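Sugar-binding transport ATP-binding protein (Pyrococcus horikoshii, PDB 1V43) probably binds and hydrolyses ATP as the nucleotide-binding subunit of an ABC transporter that imports sugars. Local coordinates at residues V10-E15 and I68-D72; S86-Q90 and E167-N171; R121-A125 and A153-E159; W124-L129 and L187-L191; A319-T324 and K338-P344. All coordinates share one frame; numbering follows the deposited sequence.

Interaction 1. Residues V10-E15 and I68-D72; sequences VEVKLE and IYFGD
The ring of Y69 meets the carboxylate of E15 at its edge, CE1 standing 3.7 Å from E15 OE1 with the two planes 85° apart; water 2 lies over one face, displaced toward the rim. F70 lies alongside V12, and both methyls of the valine come up to its CD2–CE2 side, V12 CG2 being 3.8 Å from F70 CD2. With CG1 anti to the backbone N (chi1 178°), V10 lays that methyl 3.6 Å from G71 N. L14 and I68 also run side by side, so V12, F70, L14 and I68 form one apolar surface of the antiparallel sheet, covered by I57 of helix 50-58 and V162 of strand 162-166. K13 and Y69 belong to the other surface and are the hydrogen-bonded pair: Y69 N gives to K13 O at 2.9 Å, and K13 N to Y69 O in return. Past the strand, G71 N donates to E11 O at 2.9 Å. The lysine chain bends at its last torsion (chi4 61°), bringing NZ into a salt bridge with E11 OE2 at 3.0 Å. Water 1 accepts from K13 NZ and donates to both E11 O and G71 O. This pairing in the antiparallel sheet of the ABC ATPase domain is thus two-sided: an apolar face packed on the core, and a polar face where the ammonium of K13, paired with E11, is linked to G71 O through water.

Interaction 2. Residues S86-Q90 and E167-N171; sequences SMVFQ and EPLSN
V88 and P168 meet with their side chains at about a right angle, the valine methyl CG1 coming 3.9 Å from P168 CB. The valine torsion explains the touch: with chi1 at 180°, CG1 lies opposite the backbone N, and this is the methyl that meets the proline. Two polar side chains then gather round the last carbonyl of the first segment. S170 OG, held between its own backbone N and carbonyl carbon (chi1 62°), gives a weak hydrogen bond to Q90 O at 3.1 Å; N171 ND2 is equally near Q90 O, but its angle is too poor for a bond. E167 turns its carboxylate away from V88 and Q90. Its OE1 is hydrogen-bonded to T199 OG1 and its OE2 to the backbone N of H200, and its side chain lies about 5 Å from that of the ATP-binding K50. A type I turn from E167 to S170 carries the chain out of strand 162-166. Strand 85-89 leads into Q90 and strand 162-166 into E167, side by side and parallel, an arrangement consistent with the ABC ATPase core, in which the glutamine of the Q-loop and the glutamate following the Walker B strand flank the nucleotide site.

Interaction 3. Residues R121-A125 and A153-E159; sequences RVRWA and ARAIVVE
The charged part of this contact joins R121 to E159. R121 NH1 and E159 OE2 make a salt bridge, modelled at 2.5 Å, although the position of that oxygen is doubtful; guanidinium and carboxylate planes are turned 65° apart. The arginine chain bends at chi3 (92°), which swings its head across the turn that follows helix 147-156. There it lies among backbone carbonyls, with V158 O at the guanidinium edge, 3.3 Å from R121 NH2, and V157 O 3.2 Å from R121 NE. The other carboxylate oxygen, E159 OE1, is bound by the backbone N of V6. Aromatic contact comes from W124, whose ring presents its edge: CZ3 stands 3.4 Å from I156 O, nearly in the ring plane. The apolar contacts centre on A125, whose CB touches A153 CB at 4.1 Å, I156 CG1 and V157 CG2. Because V157 CG2 is anti to its backbone N, that methyl points back at helix 115-128 and also meets R121 CB at 3.9 Å. A leucine in place of R121 would probably leave E159 without its cationic mate and the carbonyls of V157 and V158 without a positive neighbour. Small alanines thus let the two helices approach closely, while a cation beside the carbonyls of V157 and V158 would probably lower their negative potential and, if the modelled place of E159 is right, balance its charge.

Interaction 4. Residues W124-L129 and L187-L191; sequences WAAELL and LQQKL
L187 opens the second segment by reaching both leucines at the end of helix 115-128. Its CG is anti to the backbone N (chi1 173°), and the fork beyond it splits the work: CD1 comes 4.0 Å from L128 CB, and CD2 lies the same distance from L129 CD2, the second pair crossing at about a right angle. One turn on, K190 stretches extended over L128, its NZ 3.5 Å from L128 CD2 and its CD and CE against that methyl. The ammonium looks toward E127, but K190 NZ and E127 OE1 are 4.1 Å apart, too far for a salt bridge. L191 closes the segment with one methyl shared between two partners: CD2 lies 3.8 Å from W124 CZ2, approaching the indole obliquely, and 3.9 Å from L128 CD1. That same L128 CD1 sits over one face of the W124 ring, toward its rim. The helix segments run at 132° with their axes 12.4 Å apart, and I156 and V152 of helix 147-156 touch the same leucines. Leucine and indole surfaces bridge that span without a hydrogen bond, so cohesion is mainly hydrophobic, with a loose electrostatic pull from E127 and K190 at its margin.

Interaction 5. Residues A319-T324 and K338-P344; sequences ALGTDT and KLPGHIP
T324 OG1 holds two bonds across the contact: it accepts from I343 N at 2.7 Å and donates to G341 O at 2.9 Å. Its chi1 of -72° sets OG1 anti to the carbonyl carbon, facing the chain as it turns away after P340. The threonine backbone is paired as well, T324 N giving to L339 O at 2.7 Å and L339 N returning a bond to T324 O. Further along, G341 N reaches T322 O from above the carbonyl plane, a more bent bond (143°). A valine in place of T324 would probably leave I343 N and G341 O without their shared hydroxyl and let the loop at G341-I343 drift from the strand. D323 and K338 carry opposite charges but stand too far apart to bridge within the chain; D323 OD2 instead pairs with K338 NZ of the second subunit, and the reverse pair repeats it. Packing completes the contact: A319 CB lies 3.4 Å from H342 CE1 and 3.6 Å from P344 CG, and that carbon of the poorly ordered proline sits, less certainly, over one face of the imidazole. H342 NE2 bonds to T227 OG1 of the second subunit. The contact joins the two strands of the hairpin 323-330 and 333-340 at the end away from its turn, strand 323-330 lying between 307-319 and 333-340 in the TOBE-domain sheet, against the partner subunit.

Interactions 1 to 4 belong to the ABC ATPase region, whereas interaction 5 lies in the TOBE region, its centre about 46 Å from that of interaction 1. Interactions 3 and 4 share W124 and A125 and form one cluster with centres about 8 Å apart, I156 CD1 approaching L128 CD1 to 3.9 Å. Interaction 2 touches this cluster through V88 CG2 and A155 CB, 3.3 Å apart, which links the helices to the edge strand of the core sheet. It is also near the nucleotide site, the side chain of E167 lying about 5 Å from that of K50. In interaction 1, the side chain of I68 is about 10 Å from that of the ATP-binding T52, while interaction 5 meets the second subunit.

Interaction 1. Residues V10-E15 and I68-D72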
# COMPACT_ATOMS: atom_id res chain seq x y z
N VAL A 10 13.30 -27.64 13.75
CA VAL A 10 14.02 -28.37 12.72
C VAL A 10 14.73 -27.52 11.66
O VAL A 10 14.10 -26.76 10.90
CB VAL A 10 13.05 -29.35 12.01
CG1 VAL A 10 13.76 -30.09 10.90
CG2 VAL A 10 12.48 -30.33 13.02
N GLU A 11 16.05 -27.65 11.60
CA GLU A 11 16.82 -26.92 10.62
C GLU A 11 16.57 -27.52 9.24
O GLU A 11 16.52 -28.74 9.11
CB GLU A 11 18.32 -27.00 10.94
CG GLU A 11 19.17 -26.42 9.84
CD GLU A 11 20.63 -26.36 10.23
OE1 GLU A 11 20.94 -25.64 11.20
OE2 GLU A 11 21.46 -27.04 9.58
N VAL A 12 16.40 -26.67 8.23
CA VAL A 12 16.16 -27.12 6.87
C VAL A 12 17.28 -26.67 5.93
O VAL A 12 17.61 -25.47 5.86
CB VAL A 12 14.81 -26.58 6.33
CG1 VAL A 12 14.63 -26.99 4.87
CG2 VAL A 12 13.68 -27.13 7.15
N LYS A 13 17.86 -27.62 5.21
CA LYS A 13 18.94 -27.32 4.26
C LYS A 13 18.51 -27.60 2.83
O LYS A 13 18.01 -28.68 2.53
CB LYS A 13 20.17 -28.18 4.51
CG LYS A 13 20.92 -28.00 5.81
CD LYS A 13 22.06 -29.01 5.81
CE LYS A 13 22.73 -29.15 7.16
NZ LYS A 13 21.77 -29.62 8.17
N LEU A 14 18.72 -26.64 1.95
CA LEU A 14 18.42 -26.85 0.54
C LEU A 14 19.82 -26.84 -0.10
O LEU A 14 20.54 -25.86 0.01
CB LEU A 14 17.55 -25.72 0.00
CG LEU A 14 16.23 -25.38 0.73
CD1 LEU A 14 15.51 -24.27 -0.04
CD2 LEU A 14 15.33 -26.61 0.83
N GLU A 15 20.22 -27.94 -0.74
CA GLU A 15 21.56 -28.02 -1.34
C GLU A 15 21.55 -28.08 -2.83
O GLU A 15 20.98 -29.00 -3.41
CB GLU A 15 22.32 -29.26 -0.89
CG GLU A 15 22.50 -29.47 0.58
CD GLU A 15 23.66 -30.43 0.86
OE1 GLU A 15 23.84 -31.42 0.11
OE2 GLU A 15 24.38 -30.18 1.83
N ILE A 68 17.36 -31.92 -0.25
CA ILE A 68 16.63 -31.17 0.78
C ILE A 68 16.71 -31.97 2.08
O ILE A 68 16.27 -33.12 2.14
CB ILE A 68 15.13 -31.00 0.42
CG1 ILE A 68 14.99 -30.21 -0.88
CG2 ILE A 68 14.41 -30.30 1.55
CD1 ILE A 68 13.56 -30.22 -1.44
N TYR A 69 17.28 -31.37 3.13
CA TYR A 69 17.37 -32.05 4.41
C TYR A 69 16.47 -31.38 5.45
O TYR A 69 16.23 -30.18 5.39
CB TYR A 69 18.80 -32.01 4.98
CG TYR A 69 19.86 -32.85 4.28
CD1 TYR A 69 20.71 -32.28 3.33
CD2 TYR A 69 20.03 -34.19 4.61
CE1 TYR A 69 21.72 -33.03 2.73
CE2 TYR A 69 21.04 -34.95 4.02
CZ TYR A 69 21.88 -34.36 3.09
OH TYR A 69 22.88 -35.12 2.51
N PHE A 70 15.94 -32.18 6.37
CA PHE A 70 15.14 -31.73 7.52
C PHE A 70 15.97 -32.38 8.61
O PHE A 70 16.01 -33.60 8.68
CB PHE A 70 13.74 -32.34 7.55
CG PHE A 70 12.75 -31.63 6.66
CD1 PHE A 70 11.39 -31.97 6.73
CD2 PHE A 70 13.16 -30.65 5.75
CE1 PHE A 70 10.46 -31.34 5.90
CE2 PHE A 70 12.24 -30.02 4.92
CZ PHE A 70 10.89 -30.36 4.99
N GLY A 71 16.64 -31.59 9.44
CA GLY A 71 17.50 -32.19 10.44
C GLY A 71 18.56 -32.95 9.65
O GLY A 71 19.08 -32.42 8.67
N ASP A 72 18.87 -34.18 10.04
CA ASP A 72 19.86 -34.97 9.32
C ASP A 72 19.23 -35.84 8.26
O ASP A 72 19.93 -36.51 7.50
CB ASP A 72 20.64 -35.87 10.28
CG ASP A 72 21.49 -35.09 11.25
OD1 ASP A 72 22.32 -34.29 10.78
OD2 ASP A 72 21.32 -35.27 12.48
O HOH W 1 18.93 -29.67 7.89
O HOH W 2 22.19 -32.47 7.58

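Interaction 2. Residues S86-Q90 and E167-N171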
# COMPACT_ATOMS: atom_id res chain seq x y z
N SER A 86 3.03 -29.00 7.06
CA SER A 86 1.67 -28.53 6.92
C SER A 86 1.78 -27.29 6.04
O SER A 86 2.67 -26.44 6.20
CB SER A 86 1.02 -28.23 8.29
OG SER A 86 1.76 -27.27 9.01
N MET A 87 0.88 -27.19 5.09
CA MET A 87 0.89 -26.09 4.15
C MET A 87 -0.33 -25.21 4.33
O MET A 87 -1.44 -25.71 4.52
CB MET A 87 0.94 -26.66 2.74
CG MET A 87 0.75 -25.65 1.63
SD MET A 87 2.29 -25.23 0.80
CE MET A 87 2.74 -23.83 1.71
N VAL A 88 -0.12 -23.90 4.30
CA VAL A 88 -1.24 -22.97 4.40
C VAL A 88 -1.21 -22.22 3.08
O VAL A 88 -0.15 -21.81 2.63
CB VAL A 88 -1.05 -21.95 5.55
CG1 VAL A 88 -2.24 -21.01 5.61
CG2 VAL A 88 -0.89 -22.67 6.87
N PHE A 89 -2.36 -22.04 2.44
CA PHE A 89 -2.38 -21.29 1.19
C PHE A 89 -3.70 -20.59 0.94
O PHE A 89 -4.66 -20.81 1.67
CB PHE A 89 -2.00 -22.19 0.00
CG PHE A 89 -2.86 -23.42 -0.15
CD1 PHE A 89 -4.09 -23.36 -0.79
CD2 PHE A 89 -2.40 -24.66 0.30
CE1 PHE A 89 -4.86 -24.51 -0.98
CE2 PHE A 89 -3.17 -25.82 0.12
CZ PHE A 89 -4.40 -25.74 -0.52
N GLN A 90 -3.72 -19.74 -0.09
CA GLN A 90 -4.89 -18.96 -0.51
C GLN A 90 -4.93 -17.57 0.10
O GLN A 90 -5.40 -16.63 -0.54
CB GLN A 90 -6.20 -19.66 -0.18
CG GLN A 90 -6.52 -20.83 -1.06
CD GLN A 90 -7.78 -21.54 -0.60
OE1 GLN A 90 -8.82 -20.91 -0.41
NE2 GLN A 90 -7.69 -22.85 -0.42
N GLU A 167 1.61 -17.23 0.26
CA GLU A 167 0.76 -16.04 0.16
C GLU A 167 -0.62 -16.33 0.76
O GLU A 167 -1.64 -16.16 0.10
CB GLU A 167 0.62 -15.67 -1.33
CG GLU A 167 0.26 -14.23 -1.63
CD GLU A 167 1.44 -13.28 -1.48
OE1 GLU A 167 1.50 -12.56 -0.46
OE2 GLU A 167 2.30 -13.25 -2.38
N PRO A 168 -0.66 -16.72 2.03
CA PRO A 168 -1.89 -17.06 2.76
C PRO A 168 -2.85 -15.90 2.97
O PRO A 168 -4.02 -16.12 3.27
CB PRO A 168 -1.38 -17.57 4.11
CG PRO A 168 0.12 -17.64 3.96
CD PRO A 168 0.45 -16.58 2.97
N LEU A 169 -2.36 -14.68 2.82
CA LEU A 169 -3.17 -13.51 3.09
C LEU A 169 -3.52 -12.62 1.89
O LEU A 169 -4.04 -11.52 2.08
CB LEU A 169 -2.44 -12.66 4.14
CG LEU A 169 -2.50 -12.96 5.64
CD1 LEU A 169 -2.88 -14.39 5.96
CD2 LEU A 169 -1.16 -12.61 6.22
N SER A 170 -3.24 -13.09 0.68
CA SER A 170 -3.49 -12.30 -0.53
C SER A 170 -4.88 -11.69 -0.71
O SER A 170 -5.01 -10.60 -1.29
CB SER A 170 -3.13 -13.12 -1.78
OG SER A 170 -3.93 -14.28 -1.88
N ASN A 171 -5.92 -12.36 -0.23
CA ASN A 171 -7.28 -11.85 -0.38
C ASN A 171 -7.94 -11.39 0.92
O ASN A 171 -8.98 -11.92 1.31
CB ASN A 171 -8.16 -12.91 -1.05
CG ASN A 171 -7.49 -13.58 -2.24
OD1 ASN A 171 -7.12 -12.92 -3.22
ND2 ASN A 171 -7.32 -14.90 -2.16

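Interaction 3. Residues R121-A125 and A153-E159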
# COMPACT_ATOMS: atom_id res chain seq x y z
N ARG A 121 -5.40 -32.02 21.13
CA ARG A 121 -4.74 -31.18 20.13
C ARG A 121 -5.63 -30.04 19.63
O ARG A 121 -5.18 -28.89 19.53
CB ARG A 121 -4.30 -32.03 18.93
CG ARG A 121 -3.37 -33.17 19.29
CD ARG A 121 -3.30 -34.19 18.17
NE ARG A 121 -2.22 -33.93 17.22
CZ ARG A 121 -0.93 -34.05 17.51
NH1 ARG A 121 -0.56 -34.43 18.73
NH2 ARG A 121 -0.02 -33.80 16.59
N VAL A 122 -6.89 -30.37 19.31
CA VAL A 122 -7.84 -29.35 18.84
C VAL A 122 -7.96 -28.24 19.89
O VAL A 122 -7.88 -27.07 19.55
CB VAL A 122 -9.24 -29.96 18.55
CG1 VAL A 122 -10.26 -28.86 18.26
CG2 VAL A 122 -9.16 -30.87 17.34
N ARG A 123 -8.11 -28.62 21.16
CA ARG A 123 -8.21 -27.65 22.25
C ARG A 123 -6.94 -26.79 22.30
O ARG A 123 -7.01 -25.57 22.42
CB ARG A 123 -8.38 -28.38 23.60
CG ARG A 123 -9.78 -28.95 23.86
CD ARG A 123 -9.81 -29.85 25.11
NE ARG A 123 -11.16 -30.32 25.44
CZ ARG A 123 -11.95 -29.76 26.36
NH1 ARG A 123 -11.53 -28.71 27.06
NH2 ARG A 123 -13.16 -30.24 26.58
N TRP A 124 -5.79 -27.45 22.20
CA TRP A 124 -4.49 -26.76 22.23
C TRP A 124 -4.37 -25.76 21.07
O TRP A 124 -4.05 -24.59 21.28
CB TRP A 124 -3.37 -27.81 22.16
CG TRP A 124 -1.99 -27.28 21.83
CD1 TRP A 124 -1.10 -26.68 22.69
CD2 TRP A 124 -1.32 -27.37 20.57
NE1 TRP A 124 0.08 -26.40 22.03
CE2 TRP A 124 -0.02 -26.81 20.73
CE3 TRP A 124 -1.69 -27.87 19.31
CZ2 TRP A 124 0.90 -26.74 19.68
CZ3 TRP A 124 -0.76 -27.80 18.26
CH2 TRP A 124 0.52 -27.24 18.46
N ALA A 125 -4.66 -26.21 19.86
CA ALA A 125 -4.57 -25.34 18.69
C ALA A 125 -5.59 -24.21 18.77
O ALA A 125 -5.27 -23.07 18.47
CB ALA A 125 -4.80 -26.16 17.40
N ALA A 153 -5.05 -22.83 12.70
CA ALA A 153 -5.13 -23.83 13.77
C ALA A 153 -5.08 -25.21 13.14
O ALA A 153 -4.45 -26.12 13.68
CB ALA A 153 -6.43 -23.66 14.59
N ARG A 154 -5.73 -25.37 12.00
CA ARG A 154 -5.74 -26.66 11.31
C ARG A 154 -4.35 -27.01 10.82
O ARG A 154 -3.93 -28.17 10.88
CB ARG A 154 -6.71 -26.64 10.14
CG ARG A 154 -6.76 -27.97 9.39
CD ARG A 154 -7.86 -27.96 8.35
NE ARG A 154 -7.73 -26.83 7.44
CZ ARG A 154 -8.66 -26.44 6.58
NH1 ARG A 154 -9.82 -27.09 6.50
NH2 ARG A 154 -8.43 -25.39 5.79
N ALA A 155 -3.62 -26.01 10.32
CA ALA A 155 -2.26 -26.26 9.84
C ALA A 155 -1.35 -26.66 10.99
O ALA A 155 -0.54 -27.58 10.85
CB ALA A 155 -1.71 -25.01 9.12
N ILE A 156 -1.49 -26.02 12.15
CA ILE A 156 -0.60 -26.39 13.25
C ILE A 156 -1.07 -27.55 14.11
O ILE A 156 -0.29 -28.07 14.91
CB ILE A 156 -0.32 -25.19 14.20
CG1 ILE A 156 -1.48 -24.99 15.20
CG2 ILE A 156 -0.09 -23.95 13.38
CD1 ILE A 156 -1.18 -23.96 16.27
N VAL A 157 -2.32 -27.97 13.95
CA VAL A 157 -2.84 -29.07 14.77
C VAL A 157 -2.06 -30.38 14.65
O VAL A 157 -2.04 -31.18 15.59
CB VAL A 157 -4.36 -29.33 14.50
CG1 VAL A 157 -4.53 -30.25 13.31
CG2 VAL A 157 -5.03 -29.90 15.75
N VAL A 158 -1.41 -30.60 13.50
CA VAL A 158 -0.63 -31.82 13.30
C VAL A 158 0.78 -31.72 13.89
O VAL A 158 1.53 -32.70 13.89
CB VAL A 158 -0.49 -32.19 11.79
CG1 VAL A 158 -1.87 -32.35 11.17
CG2 VAL A 158 0.29 -31.11 11.05
N GLU A 159 1.13 -30.55 14.40
CA GLU A 159 2.45 -30.35 14.98
C GLU A 159 3.54 -30.67 13.94
O GLU A 159 4.39 -31.54 14.14
CB GLU A 159 2.62 -31.24 16.21
CG GLU A 159 1.48 -31.14 17.21
CD GLU A 159 1.81 -31.81 18.54
OE1 GLU A 159 2.47 -31.16 19.38
OE2 GLU A 159 1.42 -32.98 18.72

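Interaction 4. Residues W124-L129 and L187-L191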
# COMPACT_ATOMS: atom_id res chain seq x y z
N TRP A 124 -5.79 -27.45 22.20
CA TRP A 124 -4.49 -26.76 22.23
C TRP A 124 -4.37 -25.76 21.07
O TRP A 124 -4.05 -24.59 21.28
CB TRP A 124 -3.37 -27.81 22.16
CG TRP A 124 -1.99 -27.28 21.83
CD1 TRP A 124 -1.10 -26.68 22.69
CD2 TRP A 124 -1.32 -27.37 20.57
NE1 TRP A 124 0.08 -26.40 22.03
CE2 TRP A 124 -0.02 -26.81 20.73
CE3 TRP A 124 -1.69 -27.87 19.31
CZ2 TRP A 124 0.90 -26.74 19.68
CZ3 TRP A 124 -0.76 -27.80 18.26
CH2 TRP A 124 0.52 -27.24 18.46
N ALA A 125 -4.66 -26.21 19.86
CA ALA A 125 -4.57 -25.34 18.69
C ALA A 125 -5.59 -24.21 18.77
O ALA A 125 -5.27 -23.07 18.47
CB ALA A 125 -4.80 -26.16 17.40
N ALA A 126 -6.81 -24.55 19.17
CA ALA A 126 -7.87 -23.57 19.28
C ALA A 126 -7.51 -22.48 20.29
O ALA A 126 -7.78 -21.29 20.07
CB ALA A 126 -9.18 -24.26 19.68
N GLU A 127 -6.89 -22.88 21.39
CA GLU A 127 -6.50 -21.91 22.40
C GLU A 127 -5.40 -21.00 21.83
O GLU A 127 -5.43 -19.78 22.02
CB GLU A 127 -6.02 -22.63 23.67
CG GLU A 127 -5.69 -21.72 24.87
CD GLU A 127 -4.43 -20.86 24.65
OE1 GLU A 127 -3.42 -21.40 24.13
OE2 GLU A 127 -4.45 -19.66 25.02
N LEU A 128 -4.45 -21.60 21.12
CA LEU A 128 -3.34 -20.87 20.51
C LEU A 128 -3.81 -19.81 19.52
O LEU A 128 -3.20 -18.76 19.41
CB LEU A 128 -2.37 -21.82 19.81
CG LEU A 128 -1.41 -22.53 20.77
CD1 LEU A 128 -0.64 -23.60 20.06
CD2 LEU A 128 -0.48 -21.50 21.37
N LEU A 129 -4.89 -20.10 18.80
CA LEU A 129 -5.43 -19.15 17.85
C LEU A 129 -6.54 -18.28 18.46
O LEU A 129 -7.13 -17.44 17.79
CB LEU A 129 -5.95 -19.90 16.62
CG LEU A 129 -4.99 -20.26 15.48
CD1 LEU A 129 -4.47 -18.98 14.85
CD2 LEU A 129 -3.83 -21.13 15.98
N LEU A 187 2.34 -16.21 16.85
CA LEU A 187 2.09 -17.63 17.02
C LEU A 187 3.36 -18.43 16.73
O LEU A 187 3.73 -19.33 17.49
CB LEU A 187 0.98 -18.08 16.07
CG LEU A 187 0.74 -19.59 16.02
CD1 LEU A 187 0.17 -20.03 17.35
CD2 LEU A 187 -0.21 -19.96 14.88
N GLN A 188 4.03 -18.11 15.62
CA GLN A 188 5.25 -18.81 15.24
C GLN A 188 6.35 -18.61 16.28
O GLN A 188 7.11 -19.53 16.53
CB GLN A 188 5.73 -18.35 13.85
CG GLN A 188 6.93 -19.14 13.31
CD GLN A 188 8.25 -18.70 13.92
OE1 GLN A 188 9.23 -19.45 13.93
NE2 GLN A 188 8.30 -17.47 14.41
N GLN A 189 6.43 -17.42 16.89
CA GLN A 189 7.45 -17.15 17.91
C GLN A 189 7.13 -17.91 19.19
O GLN A 189 8.01 -18.18 20.00
CB GLN A 189 7.54 -15.65 18.24
CG GLN A 189 8.07 -14.82 17.10
CD GLN A 189 8.05 -13.33 17.40
OE1 GLN A 189 7.05 -12.80 17.90
NE2 GLN A 189 9.15 -12.65 17.10
N LYS A 190 5.86 -18.21 19.39
CA LYS A 190 5.49 -18.96 20.57
C LYS A 190 5.83 -20.43 20.30
O LYS A 190 6.37 -21.13 21.15
CB LYS A 190 3.99 -18.79 20.84
CG LYS A 190 3.53 -19.32 22.19
CD LYS A 190 2.08 -18.94 22.49
CE LYS A 190 1.62 -19.56 23.81
NZ LYS A 190 0.17 -19.32 24.08
N LEU A 191 5.53 -20.90 19.09
CA LEU A 191 5.77 -22.30 18.75
C LEU A 191 7.21 -22.61 18.38
O LEU A 191 7.70 -23.72 18.64
CB LEU A 191 4.86 -22.72 17.59
CG LEU A 191 3.36 -22.78 17.93
CD1 LEU A 191 2.57 -23.18 16.69
CD2 LEU A 191 3.13 -23.78 19.08

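Interaction 5. Residues A319-T324 and K338-P344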
# COMPACT_ATOMS: atom_id res chain seq x y z
N ALA A 319 0.35 14.63 -1.48
CA ALA A 319 0.06 15.05 -0.11
C ALA A 319 -0.92 14.03 0.45
O ALA A 319 -2.14 14.21 0.35
CB ALA A 319 -0.57 16.44 -0.12
N LEU A 320 -0.40 12.96 1.05
CA LEU A 320 -1.25 11.89 1.53
C LEU A 320 -1.73 12.01 2.96
O LEU A 320 -2.31 11.06 3.51
CB LEU A 320 -0.53 10.54 1.34
CG LEU A 320 0.17 10.42 -0.02
CD1 LEU A 320 0.96 9.13 -0.11
CD2 LEU A 320 -0.88 10.49 -1.12
N GLY A 321 -1.48 13.17 3.57
CA GLY A 321 -1.90 13.41 4.94
C GLY A 321 -0.96 12.74 5.94
O GLY A 321 -0.35 13.42 6.78
N THR A 322 -0.83 11.42 5.85
CA THR A 322 0.05 10.68 6.75
C THR A 322 1.53 10.90 6.38
O THR A 322 2.41 10.85 7.24
CB THR A 322 -0.32 9.17 6.72
OG1 THR A 322 0.43 8.47 7.73
CG2 THR A 322 -0.04 8.57 5.34
N ASP A 323 1.79 11.16 5.10
CA ASP A 323 3.13 11.42 4.56
C ASP A 323 2.95 12.35 3.37
O ASP A 323 1.86 12.43 2.80
CB ASP A 323 3.79 10.13 4.05
CG ASP A 323 4.22 9.23 5.17
OD1 ASP A 323 5.10 9.64 5.95
OD2 ASP A 323 3.67 8.11 5.27
N THR A 324 4.01 13.05 2.98
CA THR A 324 3.96 13.95 1.84
C THR A 324 5.12 13.60 0.94
O THR A 324 6.27 13.82 1.32
CB THR A 324 4.10 15.43 2.29
OG1 THR A 324 2.90 15.85 2.94
CG2 THR A 324 4.37 16.33 1.09
N LYS A 338 10.50 11.74 0.68
CA LYS A 338 9.39 11.43 1.56
C LYS A 338 9.45 12.21 2.87
O LYS A 338 10.38 12.05 3.65
CB LYS A 338 9.35 9.93 1.85
CG LYS A 338 8.23 9.52 2.77
CD LYS A 338 8.24 8.02 2.98
CE LYS A 338 7.18 7.59 3.97
NZ LYS A 338 7.11 6.11 4.10
N LEU A 339 8.44 13.04 3.11
CA LEU A 339 8.37 13.82 4.33
C LEU A 339 7.20 13.36 5.20
O LEU A 339 6.11 13.11 4.70
CB LEU A 339 8.16 15.29 3.99
CG LEU A 339 9.16 15.96 3.06
CD1 LEU A 339 8.66 17.35 2.70
CD2 LEU A 339 10.54 16.01 3.73
N PRO A 340 7.42 13.23 6.52
CA PRO A 340 6.36 12.80 7.44
C PRO A 340 5.28 13.87 7.53
O PRO A 340 5.57 15.06 7.37
CB PRO A 340 7.10 12.63 8.77
CG PRO A 340 8.53 12.31 8.34
CD PRO A 340 8.73 13.28 7.19
N GLY A 341 4.04 13.46 7.77
CA GLY A 341 2.96 14.42 7.89
C GLY A 341 2.46 15.02 6.60
O GLY A 341 2.86 14.60 5.51
N HIS A 342 1.58 16.02 6.72
CA HIS A 342 0.96 16.69 5.58
C HIS A 342 1.69 18.01 5.32
O HIS A 342 1.71 18.90 6.18
CB HIS A 342 -0.53 16.94 5.89
CG HIS A 342 -1.40 17.14 4.68
ND1 HIS A 342 -1.45 16.24 3.64
CD2 HIS A 342 -2.28 18.12 4.37
CE1 HIS A 342 -2.33 16.66 2.74
NE2 HIS A 342 -2.84 17.80 3.16
N ILE A 343 2.28 18.13 4.14
CA ILE A 343 3.01 19.34 3.74
C ILE A 343 2.80 19.51 2.23
O ILE A 343 3.73 19.36 1.44
CB ILE A 343 4.53 19.18 4.02
CG1 ILE A 343 4.74 18.91 5.51
CG2 ILE A 343 5.28 20.43 3.61
CD1 ILE A 343 6.15 18.50 5.86
N PRO A 344 1.56 19.83 1.82
CA PRO A 344 1.14 20.03 0.42
C PRO A 344 1.80 21.16 -0.36
O PRO A 344 1.14 21.80 -1.18
CB PRO A 344 -0.37 20.25 0.54
CG PRO A 344 -0.73 19.49 1.77
CD PRO A 344 0.38 19.88 2.71